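Local structure of serine acetyltransferase (Entamoeba histolytica, 3Q1X) at residues Arg222-Gly227 / Ala236-Asn241; Gly183-Glu188 / Ser201-Ala206; Gly169-Gly174 / Thr189-Glu194; Asp228-Gly233 / Ile242-His247; Thr162-His167 / Phe176-Gly181. The protein probably catalyses transfer of an acetyl group to the hydroxyl of L-serine, a step in cysteine biosynthesis, and here holds its substrate serine. All coordinates share one frame; numbering follows the deposited sequence.

Contact 1 of 5, residues Arg222-Gly227 / Ala236-Asn241. With SER (serine), chain B.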
# COMPACT_ATOMS: atom_id res chain seq x y z
N ARG A 222 -12.66 -13.14 18.82
CA ARG A 222 -11.98 -12.00 19.45
C ARG A 222 -12.09 -10.72 18.64
O ARG A 222 -11.53 -9.69 19.01
CB ARG A 222 -10.50 -12.34 19.70
CG ARG A 222 -9.70 -12.55 18.42
CD ARG A 222 -8.48 -13.41 18.65
NE ARG A 222 -7.64 -13.49 17.45
CZ ARG A 222 -7.74 -14.42 16.51
NH1 ARG A 222 -8.66 -15.38 16.60
NH2 ARG A 222 -6.92 -14.39 15.47
N HIS A 223 -12.82 -10.79 17.52
CA HIS A 223 -13.03 -9.66 16.62
C HIS A 223 -14.54 -9.36 16.56
O HIS A 223 -15.36 -10.22 16.91
CB HIS A 223 -12.46 -9.96 15.23
CG HIS A 223 -11.02 -10.39 15.23
ND1 HIS A 223 -9.98 -9.57 15.61
CD2 HIS A 223 -10.45 -11.56 14.86
CE1 HIS A 223 -8.84 -10.22 15.49
NE2 HIS A 223 -9.09 -11.43 15.04
N PRO A 224 -14.92 -8.15 16.11
CA PRO A 224 -16.33 -7.76 16.16
C PRO A 224 -17.29 -8.58 15.30
O PRO A 224 -16.88 -9.19 14.31
CB PRO A 224 -16.31 -6.31 15.65
CG PRO A 224 -14.93 -5.83 15.92
CD PRO A 224 -14.07 -7.02 15.68
N THR A 225 -18.55 -8.59 15.71
CA THR A 225 -19.64 -9.07 14.88
C THR A 225 -20.47 -7.84 14.52
O THR A 225 -20.82 -7.04 15.39
CB THR A 225 -20.51 -10.12 15.60
OG1 THR A 225 -19.71 -11.27 15.89
CG2 THR A 225 -21.71 -10.53 14.75
N VAL A 226 -20.74 -7.70 13.23
CA VAL A 226 -21.43 -6.53 12.70
C VAL A 226 -22.68 -7.01 11.96
O VAL A 226 -22.63 -7.97 11.19
CB VAL A 226 -20.48 -5.72 11.77
CG1 VAL A 226 -21.20 -4.60 11.08
CG2 VAL A 226 -19.29 -5.16 12.55
N GLY A 227 -23.81 -6.34 12.20
CA GLY A 227 -25.09 -6.69 11.58
C GLY A 227 -25.23 -6.19 10.15
O GLY A 227 -24.23 -6.03 9.44
N ALA A 236 -12.39 4.77 11.97
CA ALA A 236 -13.06 4.12 13.10
C ALA A 236 -12.34 2.82 13.48
O ALA A 236 -11.99 2.02 12.61
CB ALA A 236 -14.53 3.87 12.79
N LYS A 237 -12.10 2.65 14.78
CA LYS A 237 -11.42 1.46 15.30
C LYS A 237 -12.39 0.67 16.18
O LYS A 237 -12.65 1.05 17.33
CB LYS A 237 -10.15 1.81 16.09
CG LYS A 237 -9.12 2.71 15.36
CD LYS A 237 -8.78 2.18 13.97
CE LYS A 237 -7.69 3.00 13.29
NZ LYS A 237 -7.98 4.46 13.18
N VAL A 238 -12.90 -0.42 15.63
CA VAL A 238 -13.89 -1.25 16.33
C VAL A 238 -13.17 -2.51 16.78
O VAL A 238 -12.75 -3.33 15.96
CB VAL A 238 -15.09 -1.58 15.41
CG1 VAL A 238 -16.19 -2.30 16.20
CG2 VAL A 238 -15.64 -0.30 14.79
N LEU A 239 -13.01 -2.65 18.10
CA LEU A 239 -12.10 -3.66 18.63
C LEU A 239 -12.73 -4.59 19.65
O LEU A 239 -13.52 -4.17 20.49
CB LEU A 239 -10.85 -2.99 19.21
CG LEU A 239 -10.06 -2.04 18.30
CD1 LEU A 239 -8.97 -1.34 19.07
CD2 LEU A 239 -9.45 -2.75 17.08
N GLY A 240 -12.35 -5.86 19.57
CA GLY A 240 -12.75 -6.85 20.57
C GLY A 240 -13.92 -7.70 20.14
O GLY A 240 -14.56 -7.45 19.11
N ASN A 241 -14.22 -8.72 20.96
CA ASN A 241 -15.35 -9.60 20.72
C ASN A 241 -16.63 -8.89 21.13
O ASN A 241 -17.23 -9.18 22.18
CB ASN A 241 -15.17 -10.91 21.50
CG ASN A 241 -16.32 -11.89 21.27
OD1 ASN A 241 -17.13 -11.74 20.35
ND2 ASN A 241 -16.40 -12.91 22.13
N SER B . -3.64 -10.16 14.50
CA SER B . -4.37 -9.95 15.78
C SER B . -5.43 -11.03 15.98
O SER B . -5.64 -11.87 15.10
CB SER B . -5.02 -8.56 15.81
OG SER B . -6.03 -8.45 14.82
OXT SER B . -6.09 -11.08 17.01
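R222 NH2 is held between two carboxylates, donating to O of the bound serine at 2.9 Å and forming a salt bridge with E188. Beside it R222 NE reaches OXT of the ligand at 2.9 Å (angle at hydrogen 161°), which makes the grip on the ligand two-pointed. The carboxylate comes in at the edge of the guanidinium, near its plane. With CG set between backbone N and carbonyl carbon (chi1 65°), R222 lays that methylene over the centre of the H223 ring, and H223 NE2 in turn sits off-centre over a guanidinium face. H223 CE1 lies 3.3 Å from the ligand's OXT. No hydrogen bond joins 222-227 to 236-241, which pack at a corner of the left-handed beta-helix: R222 O is 3.3 Å from G240 C, P224 N, with no hydrogen to give, is 3.1 Å from G240 O, and P224 CG meets V238 CG1 at 3.8 Å. D179 and D114 of the second subunit bond to the ligand, making this an intersubunit pocket. Paired N-H groups directed at both carboxylate oxygens imply recognition of the amino acid's acid end, with its negative charge probably balanced by R222.

Contact 2 of 5, residues Gly183-Glu188 / Ser201-Ala206. With SER (serine), chain B.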
# COMPACT_ATOMS: atom_id res chain seq x y z
N GLY A 183 -5.74 0.87 4.66
CA GLY A 183 -5.73 0.77 6.13
C GLY A 183 -6.87 -0.02 6.74
O GLY A 183 -6.91 -0.17 7.96
N VAL A 184 -7.81 -0.49 5.91
CA VAL A 184 -8.84 -1.41 6.38
C VAL A 184 -8.22 -2.71 6.91
O VAL A 184 -7.39 -3.34 6.24
CB VAL A 184 -9.92 -1.69 5.29
CG1 VAL A 184 -10.84 -2.83 5.67
CG2 VAL A 184 -10.71 -0.43 5.02
N VAL A 185 -8.62 -3.08 8.12
CA VAL A 185 -8.18 -4.32 8.74
C VAL A 185 -9.41 -5.06 9.24
O VAL A 185 -10.20 -4.52 10.01
CB VAL A 185 -7.17 -4.08 9.89
CG1 VAL A 185 -6.91 -5.36 10.69
CG2 VAL A 185 -5.86 -3.54 9.35
N ILE A 186 -9.57 -6.30 8.78
CA ILE A 186 -10.72 -7.11 9.17
C ILE A 186 -10.17 -8.46 9.65
O ILE A 186 -9.58 -9.21 8.86
CB ILE A 186 -11.75 -7.28 8.01
CG1 ILE A 186 -12.24 -5.91 7.51
CG2 ILE A 186 -12.92 -8.17 8.43
CD1 ILE A 186 -13.18 -5.98 6.32
N GLY A 187 -10.34 -8.75 10.94
CA GLY A 187 -9.70 -9.91 11.58
C GLY A 187 -10.28 -11.29 11.30
O GLY A 187 -11.38 -11.45 10.74
N GLU A 188 -9.51 -12.29 11.73
CA GLU A 188 -9.81 -13.70 11.50
C GLU A 188 -11.22 -14.13 11.93
O GLU A 188 -11.82 -15.00 11.31
CB GLU A 188 -8.77 -14.55 12.22
CG GLU A 188 -8.95 -16.06 12.04
CD GLU A 188 -7.76 -16.87 12.54
OE1 GLU A 188 -7.61 -18.04 12.14
OE2 GLU A 188 -6.96 -16.32 13.31
N SER A 201 -9.02 3.18 6.50
CA SER A 201 -8.50 3.19 7.86
C SER A 201 -9.43 2.62 8.94
O SER A 201 -9.25 2.91 10.13
CB SER A 201 -8.07 4.61 8.24
OG SER A 201 -6.85 4.95 7.59
N VAL A 202 -10.40 1.81 8.53
CA VAL A 202 -11.32 1.17 9.47
C VAL A 202 -10.75 -0.16 9.95
O VAL A 202 -10.36 -0.99 9.13
CB VAL A 202 -12.71 0.95 8.86
CG1 VAL A 202 -13.50 -0.12 9.62
CG2 VAL A 202 -13.46 2.27 8.82
N THR A 203 -10.72 -0.34 11.26
CA THR A 203 -10.39 -1.64 11.84
C THR A 203 -11.62 -2.33 12.42
O THR A 203 -12.35 -1.75 13.23
CB THR A 203 -9.28 -1.54 12.91
OG1 THR A 203 -8.07 -1.06 12.30
CG2 THR A 203 -9.02 -2.90 13.55
N LEU A 204 -11.83 -3.56 11.97
CA LEU A 204 -12.76 -4.49 12.60
C LEU A 204 -11.88 -5.62 13.12
O LEU A 204 -11.66 -6.61 12.43
CB LEU A 204 -13.78 -5.04 11.60
CG LEU A 204 -14.92 -4.09 11.20
CD1 LEU A 204 -15.74 -4.70 10.09
CD2 LEU A 204 -15.81 -3.76 12.39
N GLY A 205 -11.35 -5.43 14.32
CA GLY A 205 -10.26 -6.28 14.78
C GLY A 205 -10.07 -6.35 16.28
O GLY A 205 -11.03 -6.33 17.04
N ALA A 206 -8.80 -6.44 16.68
CA ALA A 206 -8.43 -6.59 18.07
C ALA A 206 -7.04 -6.02 18.32
O ALA A 206 -6.24 -5.90 17.40
CB ALA A 206 -8.47 -8.08 18.47
N SER B . -3.64 -10.16 14.50
CA SER B . -4.37 -9.95 15.78
C SER B . -5.43 -11.03 15.98
O SER B . -5.64 -11.87 15.10
CB SER B . -5.02 -8.56 15.81
OG SER B . -6.03 -8.45 14.82
OXT SER B . -6.09 -11.08 17.01
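V185 and T203 stand together on one face of a parallel pair of strands, and I186 and L204 on the other, and the flat peptides between them carry the bonds through their N-H and C=O groups. V185 N points to V202 O in the carbonyl plane at 2.9 Å. L204 N meets V185 O almost head-on, at 2.7 Å and with 172° at the carbonyl oxygen, and G187 N closes the series on L204 O at 2.9 Å. Alpha hydrogens fill in beside these bonds: V184 CA is 3.2 Å from V202 O, giving that oxygen a second, softer neighbour. The two segments run within 8° of each other and residue by residue in register. This is the stacking of successive coils in a left-handed parallel beta-helix, the fold of the hexapeptide-repeat transferases, in which one face of each sheet looks into the helix. Here that face carries I186 and L204, which also pack on I192 and I198. Their own contact is loose, I186 CG1 lying 4.5 Å from L204 CB. On the other face T203 OG1 sits 4.0 Å from V185 CB and bonds to Q200 of the second subunit. S201 packs on S201 of both other subunits, its side chain about 3 Å from a sulfate ion, probably from the crystallisation liquor. G183, with phi at 90°, takes a backbone turn well suited to a residue without a side chain. At the far end of the pair A206 O lies 3.3 Å from CB of the bound serine.

Contact 3 of 5, residues Gly169-Gly174 / Thr189-Glu194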
# COMPACT_ATOMS: atom_id res chain seq x y z
N GLY A 169 -10.17 -15.81 7.31
CA GLY A 169 -11.16 -16.33 8.28
C GLY A 169 -12.41 -15.47 8.46
O GLY A 169 -13.45 -15.98 8.88
N ALA A 170 -12.31 -14.19 8.13
CA ALA A 170 -13.46 -13.29 8.25
C ALA A 170 -14.64 -13.82 7.46
O ALA A 170 -14.47 -14.40 6.38
CB ALA A 170 -13.10 -11.88 7.79
N SER A 171 -15.84 -13.65 8.01
CA SER A 171 -17.07 -14.04 7.33
C SER A 171 -17.81 -12.78 6.91
O SER A 171 -18.16 -11.95 7.75
CB SER A 171 -17.95 -14.89 8.25
OG SER A 171 -17.18 -15.91 8.87
N ILE A 172 -18.03 -12.62 5.61
CA ILE A 172 -18.64 -11.40 5.08
C ILE A 172 -19.79 -11.71 4.12
O ILE A 172 -19.60 -12.40 3.11
CB ILE A 172 -17.59 -10.47 4.39
CG1 ILE A 172 -16.34 -10.29 5.26
CG2 ILE A 172 -18.21 -9.11 4.07
CD1 ILE A 172 -15.20 -9.53 4.58
N LYS A 173 -20.97 -11.19 4.44
CA LYS A 173 -22.14 -11.36 3.58
C LYS A 173 -22.07 -10.45 2.35
O LYS A 173 -21.08 -9.74 2.16
CB LYS A 173 -23.43 -11.16 4.37
CG LYS A 173 -23.63 -12.23 5.45
CD LYS A 173 -25.06 -12.26 5.96
CE LYS A 173 -25.27 -13.44 6.91
NZ LYS A 173 -26.06 -13.05 8.12
N GLY A 174 -23.11 -10.50 1.51
CA GLY A 174 -23.14 -9.78 0.24
C GLY A 174 -23.42 -8.30 0.32
O GLY A 174 -23.57 -7.74 1.41
N THR A 189 -11.72 -13.54 13.01
CA THR A 189 -13.00 -13.98 13.56
C THR A 189 -14.06 -12.90 13.45
O THR A 189 -15.11 -12.97 14.10
CB THR A 189 -12.86 -14.47 15.03
OG1 THR A 189 -12.57 -13.36 15.89
CG2 THR A 189 -11.74 -15.51 15.15
N ALA A 190 -13.80 -11.91 12.60
CA ALA A 190 -14.80 -10.88 12.31
C ALA A 190 -15.98 -11.50 11.56
O ALA A 190 -15.79 -12.37 10.71
CB ALA A 190 -14.18 -9.74 11.52
N ILE A 191 -17.18 -11.06 11.88
CA ILE A 191 -18.39 -11.48 11.16
C ILE A 191 -19.11 -10.22 10.71
O ILE A 191 -19.39 -9.34 11.52
CB ILE A 191 -19.32 -12.36 12.06
CG1 ILE A 191 -18.59 -13.62 12.54
CG2 ILE A 191 -20.66 -12.64 11.35
CD1 ILE A 191 -18.78 -14.88 11.70
N ILE A 192 -19.42 -10.14 9.42
CA ILE A 192 -20.01 -8.93 8.85
C ILE A 192 -21.26 -9.29 8.05
O ILE A 192 -21.22 -10.16 7.18
CB ILE A 192 -19.00 -8.19 7.92
CG1 ILE A 192 -17.76 -7.76 8.71
CG2 ILE A 192 -19.66 -7.00 7.24
CD1 ILE A 192 -16.62 -7.26 7.82
N GLY A 193 -22.36 -8.60 8.33
CA GLY A 193 -23.61 -8.88 7.65
C GLY A 193 -23.70 -8.27 6.26
O GLY A 193 -22.69 -7.86 5.68
N GLU A 194 -24.93 -8.22 5.74
CA GLU A 194 -25.23 -7.70 4.42
C GLU A 194 -25.14 -6.18 4.42
O GLU A 194 -25.36 -5.54 5.45
CB GLU A 194 -26.65 -8.13 4.01
CG GLU A 194 -26.95 -8.12 2.52
CD GLU A 194 -26.46 -9.37 1.80
OE1 GLU A 194 -26.45 -9.36 0.55
OE2 GLU A 194 -26.08 -10.36 2.47
O HOH W 1 -15.33 -15.07 10.91
O HOH W 2 -21.75 -6.42 3.39
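S171 and I191 pair as parallel neighbours, and I172 pairs with I192 on the opposite face. S171 N gives a nearly straight bond to A190 O (3.0 Å, angle at hydrogen 174°), I192 N bonds to S171 O at 2.8 Å, and K173 N to I192 O at 2.9 Å. I172 and I192 lie side by side and point the same way, I172 CG1 being 4.0 Å from I192 CD1. On the other face the methyl CD1 of I191 comes 3.4 Å from S171 OG. Such in-register stacking, strand on strand one coil apart, builds one of the three sheets of the left-handed beta-helix, whose interior receives the isoleucines I172 and I192. Where the strands end, E194 bends at chi2 (82°) and its OE2 accepts a weak bond from G174 N at 3.1 Å. Two waters bridge the coils. One accepts from S171 OG and donates to G169 O and A190 O, so A190 O receives two donors; the other donates to G174 O and G193 O. Further out, Y136 and R137 of helix 128-144 hold the edge of the first strand, Y136 OH at A170 O and R137 at I172 O and K173 O. The T189 hydroxyl accepts from R222 N.

Contact 4 of 5, residues Asp228-Gly233 / Ile242-His247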
# COMPACT_ATOMS: atom_id res chain seq x y z
N ASP A 228 -26.47 -5.95 9.73
CA ASP A 228 -26.78 -5.52 8.37
C ASP A 228 -26.92 -4.00 8.28
O ASP A 228 -27.25 -3.34 9.26
CB ASP A 228 -28.07 -6.19 7.88
CG ASP A 228 -28.01 -7.70 7.96
OD1 ASP A 228 -26.91 -8.28 7.80
OD2 ASP A 228 -29.07 -8.33 8.16
N TYR A 229 -26.65 -3.45 7.10
CA TYR A 229 -26.81 -2.02 6.85
C TYR A 229 -26.01 -1.14 7.81
O TYR A 229 -26.50 -0.13 8.34
CB TYR A 229 -28.29 -1.64 6.87
CG TYR A 229 -29.09 -2.29 5.77
CD1 TYR A 229 -29.14 -1.73 4.50
CD2 TYR A 229 -29.78 -3.49 6.00
CE1 TYR A 229 -29.86 -2.33 3.48
CE2 TYR A 229 -30.50 -4.10 4.98
CZ TYR A 229 -30.54 -3.51 3.73
OH TYR A 229 -31.26 -4.10 2.71
N VAL A 230 -24.76 -1.53 8.04
CA VAL A 230 -23.84 -0.79 8.89
C VAL A 230 -22.88 0.00 8.02
O VAL A 230 -22.36 -0.51 7.02
CB VAL A 230 -23.06 -1.74 9.81
CG1 VAL A 230 -21.97 -1.00 10.59
CG2 VAL A 230 -24.01 -2.46 10.75
N THR A 231 -22.67 1.26 8.40
CA THR A 231 -21.67 2.11 7.75
C THR A 231 -20.60 2.50 8.75
O THR A 231 -20.90 3.03 9.83
CB THR A 231 -22.31 3.37 7.12
OG1 THR A 231 -23.44 2.98 6.34
CG2 THR A 231 -21.31 4.10 6.22
N ILE A 232 -19.34 2.23 8.40
CA ILE A 232 -18.25 2.50 9.32
C ILE A 232 -17.34 3.56 8.74
O ILE A 232 -16.65 3.33 7.74
CB ILE A 232 -17.45 1.22 9.68
CG1 ILE A 232 -18.42 0.10 10.09
CG2 ILE A 232 -16.49 1.50 10.83
CD1 ILE A 232 -17.77 -1.22 10.34
N GLY A 233 -17.36 4.73 9.37
CA GLY A 233 -16.68 5.91 8.86
C GLY A 233 -15.17 5.86 8.96
O GLY A 233 -14.61 5.02 9.67
N ILE A 242 -17.05 -7.94 20.30
CA ILE A 242 -18.20 -7.09 20.58
C ILE A 242 -19.21 -7.21 19.45
O ILE A 242 -18.88 -7.65 18.35
CB ILE A 242 -17.77 -5.60 20.77
CG1 ILE A 242 -17.03 -5.09 19.52
CG2 ILE A 242 -16.93 -5.44 22.04
CD1 ILE A 242 -16.78 -3.60 19.51
N ILE A 243 -20.45 -6.81 19.73
CA ILE A 243 -21.52 -6.89 18.74
C ILE A 243 -22.00 -5.51 18.34
O ILE A 243 -22.39 -4.70 19.19
CB ILE A 243 -22.71 -7.78 19.22
CG1 ILE A 243 -22.26 -9.24 19.37
CG2 ILE A 243 -23.88 -7.69 18.25
CD1 ILE A 243 -23.18 -10.11 20.18
N VAL A 244 -21.93 -5.23 17.04
CA VAL A 244 -22.53 -4.05 16.46
C VAL A 244 -23.84 -4.48 15.77
O VAL A 244 -23.86 -5.40 14.95
CB VAL A 244 -21.58 -3.34 15.46
CG1 VAL A 244 -22.24 -2.10 14.87
CG2 VAL A 244 -20.27 -2.96 16.14
N GLY A 245 -24.93 -3.81 16.14
CA GLY A 245 -26.25 -4.16 15.61
C GLY A 245 -26.45 -3.71 14.18
O GLY A 245 -25.53 -3.16 13.56
N SER A 246 -27.64 -3.95 13.65
CA SER A 246 -27.98 -3.55 12.29
C SER A 246 -28.31 -2.06 12.24
O SER A 246 -28.56 -1.44 13.28
CB SER A 246 -29.14 -4.38 11.74
OG SER A 246 -28.73 -5.72 11.47
N HIS A 247 -28.29 -1.49 11.04
CA HIS A 247 -28.63 -0.08 10.81
C HIS A 247 -27.88 0.85 11.78
O HIS A 247 -28.47 1.72 12.42
CB HIS A 247 -30.15 0.13 10.87
CG HIS A 247 -30.91 -0.65 9.83
ND1 HIS A 247 -31.47 -1.88 10.08
CD2 HIS A 247 -31.20 -0.36 8.54
CE1 HIS A 247 -32.06 -2.33 8.99
NE2 HIS A 247 -31.92 -1.42 8.04
O HOH W 3 -30.96 -7.03 10.47
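Y229 and H247 lie side by side with their side chains directed the same way, their ring planes only 5° apart. The rings are slid along each other, with centroids 4.9 Å apart, so there is little overlap. What covers the imidazole instead is the tyrosine methylene: Y229 CB stands 3.9 Å from the centroid of the H247 ring, over its face, in a CH-pi contact. Both residues have positive phi, 57° for Y229 and 50° for H247, and this shared left-handed bend sends the two rings out in matching directions. Just before them the chains are joined by hydrogen bonds. H247 N bonds to D228 O at 2.8 Å, and S246, whose hydroxyl sits beside its backbone N, presents OG to D228 N at 2.9 Å. A water spans S246 OG and the D228 carboxylate, to whose OD2 it donates; the other carboxylate oxygen, D228 OD1, takes the N-H of E194. V230 CG1 lies 4.4 Å from V244 CG1, and V230 CG2 is 3.3 Å from G245 O, a buried carbonyl with no polar partner in the model. The Y229 hydroxyl bonds to E212 of the third subunit, and its ring stacks with that of W195. D228 and Y229 stand exactly eighteen residues before S246 and H247, one full turn of three hexapeptides. W195, Y229 and H247 thus follow one another along one corner of the left-handed beta-helix, and equivalent residues stacked from coil to coil are typical of that fold.

Contact 5 of 5, residues Thr162-His167 / Phe176-Gly181. With SER (serine), chain C.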
# COMPACT_ATOMS: atom_id res chain seq x y z
N THR A 162 -3.49 -3.49 -2.51
CA THR A 162 -4.59 -2.56 -2.21
C THR A 162 -4.48 -1.93 -0.81
O THR A 162 -5.23 -1.01 -0.48
CB THR A 162 -5.94 -3.30 -2.23
OG1 THR A 162 -5.94 -4.29 -1.19
CG2 THR A 162 -6.17 -3.99 -3.58
N SER A 163 -3.57 -2.47 0.00
CA SER A 163 -3.40 -2.04 1.41
C SER A 163 -4.64 -2.32 2.27
O SER A 163 -4.80 -1.74 3.35
CB SER A 163 -3.00 -0.56 1.52
OG SER A 163 -1.95 -0.23 0.63
N ILE A 164 -5.50 -3.20 1.76
CA ILE A 164 -6.67 -3.74 2.47
C ILE A 164 -6.29 -5.10 3.06
O ILE A 164 -5.77 -5.97 2.35
CB ILE A 164 -7.90 -3.87 1.53
CG1 ILE A 164 -8.27 -2.52 0.91
CG2 ILE A 164 -9.10 -4.49 2.28
CD1 ILE A 164 -9.30 -2.62 -0.19
N ASP A 165 -6.57 -5.27 4.34
CA ASP A 165 -6.05 -6.36 5.15
C ASP A 165 -7.21 -7.17 5.70
O ASP A 165 -7.72 -6.87 6.77
CB ASP A 165 -5.20 -5.78 6.30
CG ASP A 165 -4.31 -6.83 6.97
OD1 ASP A 165 -4.42 -8.05 6.68
OD2 ASP A 165 -3.47 -6.41 7.80
N ILE A 166 -7.62 -8.19 4.97
CA ILE A 166 -8.78 -9.00 5.34
C ILE A 166 -8.29 -10.40 5.60
O ILE A 166 -7.80 -11.07 4.68
CB ILE A 166 -9.85 -9.04 4.22
CG1 ILE A 166 -10.35 -7.64 3.87
CG2 ILE A 166 -11.03 -9.93 4.65
CD1 ILE A 166 -11.40 -7.62 2.76
N HIS A 167 -8.39 -10.86 6.85
CA HIS A 167 -7.99 -12.22 7.16
C HIS A 167 -8.93 -13.21 6.46
O HIS A 167 -10.15 -13.00 6.48
CB HIS A 167 -7.99 -12.49 8.66
CG HIS A 167 -7.36 -13.80 9.02
ND1 HIS A 167 -6.07 -13.90 9.49
CD2 HIS A 167 -7.82 -15.06 8.91
CE1 HIS A 167 -5.78 -15.18 9.69
NE2 HIS A 167 -6.83 -15.90 9.35
N PHE A 176 -21.39 -5.98 -0.20
CA PHE A 176 -20.30 -5.48 0.61
C PHE A 176 -19.49 -4.47 -0.18
O PHE A 176 -19.18 -4.68 -1.36
CB PHE A 176 -19.42 -6.65 1.08
CG PHE A 176 -18.29 -6.25 1.98
CD1 PHE A 176 -18.53 -5.59 3.18
CD2 PHE A 176 -16.98 -6.54 1.63
CE1 PHE A 176 -17.47 -5.21 4.02
CE2 PHE A 176 -15.91 -6.17 2.46
CZ PHE A 176 -16.16 -5.50 3.66
N PHE A 177 -19.15 -3.36 0.46
CA PHE A 177 -18.37 -2.30 -0.19
C PHE A 177 -17.34 -1.66 0.73
O PHE A 177 -17.69 -1.11 1.78
CB PHE A 177 -19.30 -1.23 -0.77
CG PHE A 177 -18.59 -0.09 -1.47
CD1 PHE A 177 -17.55 -0.32 -2.39
CD2 PHE A 177 -19.00 1.22 -1.26
CE1 PHE A 177 -16.92 0.74 -3.04
CE2 PHE A 177 -18.38 2.29 -1.92
CZ PHE A 177 -17.34 2.05 -2.81
N ILE A 178 -16.07 -1.74 0.33
CA ILE A 178 -15.00 -0.96 0.93
C ILE A 178 -14.64 0.16 -0.04
O ILE A 178 -14.15 -0.10 -1.14
CB ILE A 178 -13.74 -1.82 1.24
CG1 ILE A 178 -14.06 -2.92 2.26
CG2 ILE A 178 -12.61 -0.93 1.74
CD1 ILE A 178 -13.10 -4.09 2.22
N ASP A 179 -14.88 1.41 0.36
CA ASP A 179 -14.49 2.56 -0.45
C ASP A 179 -13.14 3.07 -0.01
O ASP A 179 -12.89 3.21 1.20
CB ASP A 179 -15.52 3.68 -0.31
CG ASP A 179 -15.45 4.69 -1.45
OD1 ASP A 179 -14.65 4.53 -2.41
OD2 ASP A 179 -16.22 5.66 -1.39
N HIS A 180 -12.28 3.34 -0.99
CA HIS A 180 -10.90 3.85 -0.79
C HIS A 180 -9.98 2.76 -0.24
O HIS A 180 -9.06 2.31 -0.93
CB HIS A 180 -10.90 5.14 0.03
CG HIS A 180 -11.55 6.28 -0.68
ND1 HIS A 180 -12.72 6.87 -0.24
CD2 HIS A 180 -11.21 6.92 -1.82
CE1 HIS A 180 -13.06 7.84 -1.07
NE2 HIS A 180 -12.16 7.89 -2.04
N GLY A 181 -10.22 2.35 1.01
CA GLY A 181 -9.78 1.04 1.46
C GLY A 181 -8.45 0.98 2.17
O GLY A 181 -8.23 0.10 2.99
N SER C . -15.99 7.91 -2.89
CA SER C . -16.89 8.82 -2.11
C SER C . -17.22 10.07 -2.91
O SER C . -16.72 10.27 -4.01
CB SER C . -16.23 9.20 -0.78
OG SER C . -15.06 9.98 -0.99
OXT SER C . -18.01 10.90 -2.47
O HOH W 4 -7.23 0.55 -1.53
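The hydrophobic interior at the start of the left-handed beta-helix is filled here by I164 and I166 from one side and I178 from another, while the outer side of the second segment faces a serine site. I166 and I178 meet tip to tip, CD1 of I166 lying 4.0 Å from CD1 of I178. I164 slides past I178 in the opposite direction, with its CG2 also 4.0 Å from I178 CD1, so one terminal methyl serves both neighbours. I164 CG1 further rests 3.3 Å from G181 O. G181 (phi 95°) brings its bare backbone close to this side chain. No hydrogen bond crosses directly. A water does so instead, donating to T162 O at 2.7 Å and to H180 O at 2.6 Å. T162 OG1 accepts from I164 N at 3.2 Å, an ST turn where the chain leaves its helix. On the outside D179 reaches the ligand: with CG anti to the backbone N (chi1 -160°), its OD2 takes a bond from the serine amino nitrogen at 2.7 Å. The serine hydroxyl lies at the edge of the H180 ring, and D179 OD1 lies off-centre over a face of that ring. D114 of the same chain and R222 of the third subunit also bond to this ligand, and S163 hydroxyls of the three subunits bond together. Among its neighbours, the contact packs against helices 128-144 and 150-162, through Y136 and M155 on I166, with strand 185-186 stacked next to strand 165-166.

In the fold
The five contacts follow the left-handed coil of the beta-helix. Contact 5 begins it and passes to contact 2 through I186 N and D165 O (2.8 Å); contact 2 passes to contact 1 through V238 N and T203 O (2.8 Å). Contacts 3, 1 and 4 share a second sheet, with V226 N 2.7 Å from I191 O and T225 O 2.7 Å from V244 N. Contacts 1 and 2, centres 8 Å apart, line one bound serine, to which D179 of the second subunit adds its carboxylate. Contact 5 supplies that same aspartate to a different serine, so contacts 1 and 5, centres about 16 Å apart in one chain, represent complementary halves of an intersubunit pocket.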